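Local coordinates for uncharacterized protein (Vibrio parahaemolyticus, PDB 1ZBP), which is of unknown function but belongs to the ImpE family, whose members are associated with type VI secretion systems, so a role there is plausible, at residues Arg130-Phe135 with Phe142-Asp147; Ser172-Glu177 with Leu258-Glu263. All coordinates share one frame; numbering follows the deposited sequence.

Contact 1 and contact 2 occupy neighbouring parts of one antiparallel sheet, in which strands 173-178, 257-260, 135-137 and 140-147 lie next to each other in that order. Contact 1 joins the loop entering strand 135-137 to strand 140-147, and contact 2 joins the first two strands, with their centres about 10 Å apart. The two contacts touch beside the middle pair of strands: Gly134 O lies 3.0 Å from Ile261 N, probably a hydrogen bond, and the Phe135 ring packs on contact 2, its CE1 3.4 Å from Ile173 O and its CD1 3.5 Å from Val260 CA. Each contact is centred about 19 Å from the centre of the chain, and both lie on the same side of it.

Contact 1 of 2, residues Arg130-Phe135 with Phe142-Asp147; sequences RQEKGF and FSDVRD
Arg130 grips Asp144 end-on, NH1 reaching OD1 at 3.2 Å and NH2 reaching OD2 at 3.0 Å. Both oxygens use their syn lone pairs, and the guanidinium and carboxylate planes are only 14° apart, the geometry of a bidentate salt bridge. The third nitrogen, Arg130 NE, is paired with Glu127 of the preceding helix, so the guanidinium has two carboxylate partners, which would restrict its rotation. Arg146 CG lies over one guanidinium face, toward its rim, 3.3 Å from Arg130 NE. Arg146 NE is buried by the contact and has no partner in the model; its NH1 has a long, weak ion pair with Asp150.

Further along, the backbones pair as the antiparallel hairpin of strands 135-137 and 140-147. Phe135 and Phe142 form a hydrogen-bonded pair, with Phe135 N to Phe142 O and Phe142 N to Phe135 O both 2.9 Å. Ahead of this pair the chains are less regularly joined. Asp144 CA makes a C-H...O contact of 3.5 Å with Lys133 O, and a water lies within hydrogen-bonding reach of both Lys133 O and Val145 O.

Phe135 CB meets Val145 CG2 at 3.9 Å, and chi1 of -83° sets the Phe135 ring with CD2 4.0 Å from Val145 CB; the ring also touches Leu258 and Val260 of the next strand.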
ATOM      1  N   ARG A 130     -19.138  -1.320  -8.438  1.00 48.34           N
ATOM      2  CA  ARG A 130     -17.836  -1.294  -9.111  1.00 46.51           C
ATOM      3  C   ARG A 130     -17.996  -1.250 -10.626  1.00 45.78           C
ATOM      4  O   ARG A 130     -18.606  -2.131 -11.231  1.00 45.89           O
ATOM      5  CB  ARG A 130     -16.976  -2.515  -8.716  1.00 43.37           C
ATOM      6  CG  ARG A 130     -15.539  -2.484  -9.272  1.00 38.22           C
ATOM      7  CD  ARG A 130     -14.639  -3.603  -8.715  1.00 35.93           C
ATOM      8  NE  ARG A 130     -14.955  -4.925  -9.257  1.00 32.79           N
ATOM      9  CZ  ARG A 130     -14.723  -5.296 -10.512  1.00 33.04           C
ATOM     10  NH1 ARG A 130     -14.157  -4.451 -11.367  1.00 36.24           N
ATOM     11  NH2 ARG A 130     -15.080  -6.501 -10.922  1.00 30.54           N
ATOM     12  N   GLN A 131     -17.466  -0.202 -11.237  1.00 45.09           N
ATOM     13  CA  GLN A 131     -17.534  -0.071 -12.677  1.00 44.65           C
ATOM     14  C   GLN A 131     -16.452  -0.971 -13.257  1.00 43.95           C
ATOM     15  O   GLN A 131     -15.267  -0.741 -13.035  1.00 42.79           O
ATOM     16  CB  GLN A 131     -17.276   1.375 -13.090  1.00 45.32           C
ATOM     17  CG  GLN A 131     -17.212   1.586 -14.594  1.00 48.14           C
ATOM     18  CD  GLN A 131     -16.815   3.007 -14.968  1.00 50.47           C
ATOM     19  OE1 GLN A 131     -17.525   3.969 -14.664  1.00 50.83           O
ATOM     20  NE2 GLN A 131     -15.676   3.143 -15.633  1.00 53.06           N
ATOM     21  N   GLU A 132     -16.858  -2.011 -13.972  1.00 43.25           N
ATOM     22  CA  GLU A 132     -15.902  -2.916 -14.592  1.00 44.55           C
ATOM     23  C   GLU A 132     -15.170  -2.137 -15.687  1.00 42.66           C
ATOM     24  O   GLU A 132     -15.788  -1.386 -16.439  1.00 43.03           O
ATOM     25  CB  GLU A 132     -16.637  -4.128 -15.174  1.00 47.82           C
ATOM     26  CG  GLU A 132     -17.016  -5.170 -14.132  1.00 53.29           C
ATOM     27  CD  GLU A 132     -17.989  -6.203 -14.657  1.00 57.20           C
ATOM     28  OE1 GLU A 132     -17.781  -6.693 -15.793  1.00 58.31           O
ATOM     29  OE2 GLU A 132     -18.957  -6.527 -13.926  1.00 60.71           O
ATOM     30  N   LYS A 133     -13.854  -2.304 -15.761  1.00 39.06           N
ATOM     31  CA  LYS A 133     -13.044  -1.594 -16.745  1.00 38.33           C
ATOM     32  C   LYS A 133     -11.964  -2.522 -17.266  1.00 36.52           C
ATOM     33  O   LYS A 133     -11.266  -3.156 -16.480  1.00 36.01           O
ATOM     34  CB  LYS A 133     -12.387  -0.368 -16.102  1.00 36.68           C
ATOM     35  CG  LYS A 133     -11.926   0.696 -17.073  1.00 37.82           C
ATOM     36  CD  LYS A 133     -13.120   1.425 -17.655  1.00 39.02           C
ATOM     37  CE  LYS A 133     -12.728   2.739 -18.304  1.00 41.00           C
ATOM     38  NZ  LYS A 133     -13.937   3.496 -18.788  1.00 43.25           N
ATOM     39  N   GLY A 134     -11.832  -2.595 -18.588  1.00 35.76           N
ATOM     40  CA  GLY A 134     -10.819  -3.446 -19.192  1.00 36.33           C
ATOM     41  C   GLY A 134      -9.467  -2.758 -19.273  1.00 36.63           C
ATOM     42  O   GLY A 134      -9.374  -1.556 -19.540  1.00 35.80           O
ATOM     43  N   PHE A 135      -8.409  -3.532 -19.064  1.00 35.22           N
ATOM     44  CA  PHE A 135      -7.066  -2.982 -19.084  1.00 32.62           C
ATOM     45  C   PHE A 135      -6.089  -3.792 -19.908  1.00 33.79           C
ATOM     46  O   PHE A 135      -6.308  -4.964 -20.224  1.00 34.81           O
ATOM     47  CB  PHE A 135      -6.520  -2.887 -17.658  1.00 32.95           C
ATOM     48  CG  PHE A 135      -6.969  -1.661 -16.923  1.00 30.98           C
ATOM     49  CD1 PHE A 135      -6.297  -0.458 -17.094  1.00 27.65           C
ATOM     50  CD2 PHE A 135      -8.055  -1.703 -16.065  1.00 29.37           C
ATOM     51  CE1 PHE A 135      -6.698   0.675 -16.446  1.00 27.45           C
ATOM     52  CE2 PHE A 135      -8.468  -0.559 -15.404  1.00 30.16           C
ATOM     53  CZ  PHE A 135      -7.785   0.629 -15.590  1.00 28.32           C
ATOM     54  N   PHE A 142      -7.049  -7.610 -21.151  1.00 32.35           N
ATOM     55  CA  PHE A 142      -7.895  -8.259 -20.142  1.00 30.72           C
ATOM     56  C   PHE A 142      -9.199  -7.443 -20.061  1.00 30.04           C
ATOM     57  O   PHE A 142      -9.160  -6.212 -20.025  1.00 29.27           O
ATOM     58  CB  PHE A 142      -7.185  -8.250 -18.777  1.00 29.85           C
ATOM     59  CG  PHE A 142      -5.962  -9.127 -18.727  1.00 28.77           C
ATOM     60  CD1 PHE A 142      -6.084 -10.509 -18.602  1.00 29.48           C
ATOM     61  CD2 PHE A 142      -4.689  -8.578 -18.858  1.00 26.88           C
ATOM     62  CE1 PHE A 142      -4.954 -11.338 -18.616  1.00 31.04           C
ATOM     63  CE2 PHE A 142      -3.558  -9.395 -18.874  1.00 30.48           C
ATOM     64  CZ  PHE A 142      -3.688 -10.785 -18.754  1.00 29.72           C
ATOM     65  N   SER A 143     -10.345  -8.118 -20.015  1.00 29.81           N
ATOM     66  CA  SER A 143     -11.635  -7.422 -19.973  1.00 30.55           C
ATOM     67  C   SER A 143     -12.000  -6.814 -18.624  1.00 29.97           C
ATOM     68  O   SER A 143     -12.979  -6.071 -18.529  1.00 29.89           O
ATOM     69  CB  SER A 143     -12.760  -8.364 -20.378  1.00 30.38           C
ATOM     70  OG  SER A 143     -12.956  -9.342 -19.375  1.00 32.81           O
ATOM     71  N   ASP A 144     -11.223  -7.125 -17.588  1.00 29.36           N
ATOM     72  CA  ASP A 144     -11.501  -6.595 -16.261  1.00 27.37           C
ATOM     73  C   ASP A 144     -10.344  -6.801 -15.285  1.00 27.17           C
ATOM     74  O   ASP A 144      -9.588  -7.766 -15.391  1.00 24.71           O
ATOM     75  CB  ASP A 144     -12.785  -7.229 -15.727  1.00 31.29           C
ATOM     76  CG  ASP A 144     -13.291  -6.566 -14.456  1.00 34.92           C
ATOM     77  OD1 ASP A 144     -12.981  -5.376 -14.241  1.00 36.22           O
ATOM     78  OD2 ASP A 144     -14.020  -7.229 -13.687  1.00 36.78           O
ATOM     79  N   VAL A 145     -10.233  -5.881 -14.328  1.00 27.40           N
ATOM     80  CA  VAL A 145      -9.176  -5.896 -13.327  1.00 27.28           C
ATOM     81  C   VAL A 145      -9.688  -5.462 -11.948  1.00 28.21           C
ATOM     82  O   VAL A 145     -10.412  -4.467 -11.805  1.00 27.17           O
ATOM     83  CB  VAL A 145      -8.020  -4.957 -13.757  1.00 28.97           C
ATOM     84  CG1 VAL A 145      -7.040  -4.763 -12.625  1.00 26.64           C
ATOM     85  CG2 VAL A 145      -7.298  -5.565 -14.963  1.00 29.58           C
ATOM     86  N   ARG A 146      -9.289  -6.203 -10.921  1.00 27.21           N
ATOM     87  CA  ARG A 146      -9.711  -5.877  -9.576  1.00 28.23           C
ATOM     88  C   ARG A 146      -8.798  -6.550  -8.558  1.00 27.09           C
ATOM     89  O   ARG A 146      -8.211  -7.582  -8.853  1.00 27.98           O
ATOM     90  CB  ARG A 146     -11.150  -6.341  -9.412  1.00 31.22           C
ATOM     91  CG  ARG A 146     -11.860  -5.718  -8.257  1.00 38.04           C
ATOM     92  CD  ARG A 146     -11.921  -6.674  -7.081  1.00 40.95           C
ATOM     93  NE  ARG A 146     -12.618  -7.905  -7.404  1.00 40.19           N
ATOM     94  CZ  ARG A 146     -13.272  -8.626  -6.501  1.00 45.40           C
ATOM     95  NH1 ARG A 146     -13.310  -8.222  -5.232  1.00 41.16           N
ATOM     96  NH2 ARG A 146     -13.884  -9.755  -6.862  1.00 47.55           N
ATOM     97  N   ASP A 147      -8.660  -5.970  -7.371  1.00 27.10           N
ATOM     98  CA  ASP A 147      -7.816  -6.586  -6.337  1.00 28.91           C
ATOM     99  C   ASP A 147      -8.600  -7.773  -5.750  1.00 29.06           C
ATOM    100  O   ASP A 147      -9.809  -7.677  -5.553  1.00 28.67           O
ATOM    101  CB  ASP A 147      -7.502  -5.574  -5.229  1.00 27.39           C
ATOM    102  CG  ASP A 147      -6.394  -6.043  -4.292  1.00 29.10           C
ATOM    103  OD1 ASP A 147      -6.471  -7.176  -3.772  1.00 26.11           O
ATOM    104  OD2 ASP A 147      -5.440  -5.269  -4.070  1.00 27.14           O
TER
HETATM  105  O   HOH W   1     -11.040  -2.546 -13.678  1.00 21.62           O

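Contact 2 of 2, residues Ser172-Glu177 with Leu258-Glu263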
ATOM      1  N   SER A 172     -10.787   4.518 -12.645  1.00 28.36           N
ATOM      2  CA  SER A 172     -10.364   5.898 -12.882  1.00 28.25           C
ATOM      3  C   SER A 172      -8.947   5.972 -13.436  1.00 28.73           C
ATOM      4  O   SER A 172      -8.465   7.051 -13.744  1.00 29.10           O
ATOM      5  CB  SER A 172     -10.424   6.705 -11.578  1.00 28.22           C
ATOM      6  OG  SER A 172     -11.757   7.069 -11.249  1.00 30.12           O
ATOM      7  N   ILE A 173      -8.281   4.830 -13.566  1.00 28.06           N
ATOM      8  CA  ILE A 173      -6.910   4.815 -14.068  1.00 28.28           C
ATOM      9  C   ILE A 173      -6.831   4.778 -15.586  1.00 29.12           C
ATOM     10  O   ILE A 173      -7.509   3.979 -16.233  1.00 31.33           O
ATOM     11  CB  ILE A 173      -6.113   3.591 -13.532  1.00 27.81           C
ATOM     12  CG1 ILE A 173      -5.969   3.666 -12.007  1.00 27.98           C
ATOM     13  CG2 ILE A 173      -4.752   3.539 -14.190  1.00 27.78           C
ATOM     14  CD1 ILE A 173      -5.495   2.376 -11.372  1.00 26.55           C
ATOM     15  N   ASN A 174      -5.986   5.650 -16.140  1.00 29.67           N
ATOM     16  CA  ASN A 174      -5.739   5.719 -17.573  1.00 27.99           C
ATOM     17  C   ASN A 174      -4.393   5.011 -17.837  1.00 27.08           C
ATOM     18  O   ASN A 174      -4.317   4.101 -18.657  1.00 25.31           O
ATOM     19  CB  ASN A 174      -5.681   7.174 -18.045  1.00 31.61           C
ATOM     20  CG  ASN A 174      -6.986   7.937 -17.789  1.00 31.55           C
ATOM     21  OD1 ASN A 174      -8.080   7.489 -18.152  1.00 32.64           O
ATOM     22  ND2 ASN A 174      -6.863   9.103 -17.170  1.00 28.65           N
ATOM     23  N   THR A 175      -3.331   5.432 -17.158  1.00 26.12           N
ATOM     24  CA  THR A 175      -2.040   4.764 -17.308  1.00 26.51           C
ATOM     25  C   THR A 175      -1.477   4.531 -15.911  1.00 26.73           C
ATOM     26  O   THR A 175      -1.760   5.292 -14.986  1.00 25.30           O
ATOM     27  CB  THR A 175      -0.998   5.598 -18.118  1.00 28.12           C
ATOM     28  OG1 THR A 175      -0.855   6.892 -17.523  1.00 28.59           O
ATOM     29  CG2 THR A 175      -1.420   5.737 -19.591  1.00 25.69           C
ATOM     30  N   LEU A 176      -0.695   3.472 -15.741  1.00 28.33           N
ATOM     31  CA  LEU A 176      -0.098   3.200 -14.429  1.00 29.66           C
ATOM     32  C   LEU A 176       1.216   2.487 -14.671  1.00 30.05           C
ATOM     33  O   LEU A 176       1.303   1.596 -15.511  1.00 30.18           O
ATOM     34  CB  LEU A 176      -1.037   2.331 -13.570  1.00 30.41           C
ATOM     35  CG  LEU A 176      -0.773   2.138 -12.067  1.00 30.94           C
ATOM     36  CD1 LEU A 176       0.241   1.062 -11.877  1.00 32.06           C
ATOM     37  CD2 LEU A 176      -0.318   3.444 -11.416  1.00 32.02           C
ATOM     38  N   GLU A 177       2.249   2.895 -13.955  1.00 31.66           N
ATOM     39  CA  GLU A 177       3.546   2.270 -14.116  1.00 33.70           C
ATOM     40  C   GLU A 177       4.149   1.997 -12.750  1.00 32.52           C
ATOM     41  O   GLU A 177       4.284   2.903 -11.921  1.00 31.24           O
ATOM     42  CB  GLU A 177       4.479   3.174 -14.930  1.00 38.59           C
ATOM     43  CG  GLU A 177       5.884   2.598 -15.158  1.00 46.95           C
ATOM     44  CD  GLU A 177       6.907   3.645 -15.618  1.00 52.87           C
ATOM     45  OE1 GLU A 177       8.104   3.279 -15.753  1.00 53.46           O
ATOM     46  OE2 GLU A 177       6.521   4.824 -15.840  1.00 54.69           O
ATOM     47  N   LEU A 258      -0.141  -0.492 -16.574  1.00 33.32           N
ATOM     48  CA  LEU A 258      -1.548  -0.651 -16.882  1.00 34.74           C
ATOM     49  C   LEU A 258      -1.905   0.420 -17.901  1.00 34.71           C
ATOM     50  O   LEU A 258      -1.530   1.578 -17.742  1.00 37.00           O
ATOM     51  CB  LEU A 258      -2.416  -0.474 -15.636  1.00 35.13           C
ATOM     52  CG  LEU A 258      -2.600  -1.682 -14.723  1.00 35.58           C
ATOM     53  CD1 LEU A 258      -3.484  -1.278 -13.547  1.00 35.57           C
ATOM     54  CD2 LEU A 258      -3.226  -2.829 -15.498  1.00 33.21           C
ATOM     55  N   GLN A 259      -2.621   0.023 -18.945  1.00 36.13           N
ATOM     56  CA  GLN A 259      -3.072   0.929 -20.006  1.00 37.18           C
ATOM     57  C   GLN A 259      -4.567   0.673 -20.194  1.00 34.74           C
ATOM     58  O   GLN A 259      -4.946  -0.381 -20.703  1.00 33.09           O
ATOM     59  CB  GLN A 259      -2.325   0.625 -21.307  1.00 39.93           C
ATOM     60  CG  GLN A 259      -1.360   1.707 -21.734  1.00 45.05           C
ATOM     61  CD  GLN A 259      -2.066   2.903 -22.358  1.00 48.05           C
ATOM     62  OE1 GLN A 259      -3.256   3.128 -22.116  1.00 48.36           O
ATOM     63  NE2 GLN A 259      -1.332   3.680 -23.162  1.00 46.87           N
ATOM     64  N   VAL A 260      -5.401   1.629 -19.783  1.00 31.46           N
ATOM     65  CA  VAL A 260      -6.859   1.500 -19.879  1.00 30.21           C
ATOM     66  C   VAL A 260      -7.366   1.345 -21.316  1.00 30.43           C
ATOM     67  O   VAL A 260      -6.830   1.936 -22.257  1.00 30.00           O
ATOM     68  CB  VAL A 260      -7.567   2.730 -19.215  1.00 31.29           C
ATOM     69  CG1 VAL A 260      -7.360   4.001 -20.066  1.00 28.92           C
ATOM     70  CG2 VAL A 260      -9.049   2.459 -19.032  1.00 27.14           C
ATOM     71  N   ILE A 261      -8.396   0.530 -21.484  1.00 30.31           N
ATOM     72  CA  ILE A 261      -8.979   0.312 -22.796  1.00 29.13           C
ATOM     73  C   ILE A 261      -9.974   1.452 -23.017  1.00 31.59           C
ATOM     74  O   ILE A 261     -11.006   1.498 -22.368  1.00 32.61           O
ATOM     75  CB  ILE A 261      -9.648  -1.091 -22.831  1.00 26.79           C
ATOM     76  CG1 ILE A 261      -8.551  -2.143 -22.733  1.00 27.01           C
ATOM     77  CG2 ILE A 261     -10.487  -1.284 -24.106  1.00 22.45           C
ATOM     78  CD1 ILE A 261      -8.978  -3.555 -23.105  1.00 29.18           C
ATOM     79  N   LYS A 262      -9.645   2.385 -23.910  1.00 36.81           N
ATOM     80  CA  LYS A 262     -10.515   3.531 -24.158  1.00 43.94           C
ATOM     81  C   LYS A 262     -11.637   3.173 -25.110  1.00 46.45           C
ATOM     82  O   LYS A 262     -11.615   2.118 -25.737  1.00 48.18           O
ATOM     83  CB  LYS A 262      -9.741   4.741 -24.746  1.00 45.55           C
ATOM     84  CG  LYS A 262      -8.208   4.651 -24.792  1.00 48.49           C
ATOM     85  CD  LYS A 262      -7.542   4.903 -23.446  1.00 50.67           C
ATOM     86  CE  LYS A 262      -6.003   4.906 -23.557  1.00 53.19           C
ATOM     87  NZ  LYS A 262      -5.309   5.154 -22.241  1.00 52.99           N
ATOM     88  N   GLU A 263     -12.633   4.049 -25.198  1.00 50.45           N
ATOM     89  CA  GLU A 263     -13.752   3.853 -26.119  1.00 53.08           C
ATOM     90  C   GLU A 263     -13.748   5.091 -27.011  1.00 53.98           C
ATOM     91  O   GLU A 263     -14.401   6.088 -26.706  1.00 53.85           O
ATOM     92  CB  GLU A 263     -15.072   3.749 -25.359  1.00 51.75           C
ATOM     93  CG  GLU A 263     -14.934   3.030 -24.039  1.00 55.58           C
ATOM     94  CD  GLU A 263     -16.266   2.764 -23.389  1.00 57.18           C
ATOM     95  OE1 GLU A 263     -16.319   2.715 -22.135  1.00 56.67           O
ATOM     96  OE2 GLU A 263     -17.253   2.582 -24.140  1.00 56.48           O
TER
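Val260 and Asn174 meet through backbone and side chain alike. Val260 N donates to Asn174 O at 2.9 Å in an almost straight bond (179° at the hydrogen). Val260 CG1, placed between its backbone N and carbonyl carbon (chi1 70°), lies 3.4 Å from Asn174 CA, while Val260 CB sits 3.2 Å from Ile173 O. The Val260 and Asn174 side chains run side by side and point the same way.

One step on, Thr175 and Gln259 form a non-hydrogen-bonded pair, in which Thr175 CG2 rests 4.0 Å from Gln259 CD. The Gln259 chain bends at chi2, and its OE1 accepts a bond from Lys262 NZ on a lone pair in the carbonyl plane, at 2.9 Å. Both Gln259 and Lys262 also touch a crystal neighbour, which may influence these conformations.

Leu176 and Leu258 then make a hydrogen-bonded pair. Leu258 N donates to Leu176 O at 2.8 Å. In return, Leu176 N donates to Leu258 O at 2.9 Å. Leu176 CB and Leu258 CB are 3.7 Å apart. Segments 175-177 and 258-260 run antiparallel, their directions 178° apart.

At Asn174 the chain turns a corner, and its ND2 is held by Asp197. Beyond, strand 189-196 flanks 173-178, with Phe194 against Leu176, while strand 135-137 borders 257-260 on its other edge, with Gln259 against Leu136.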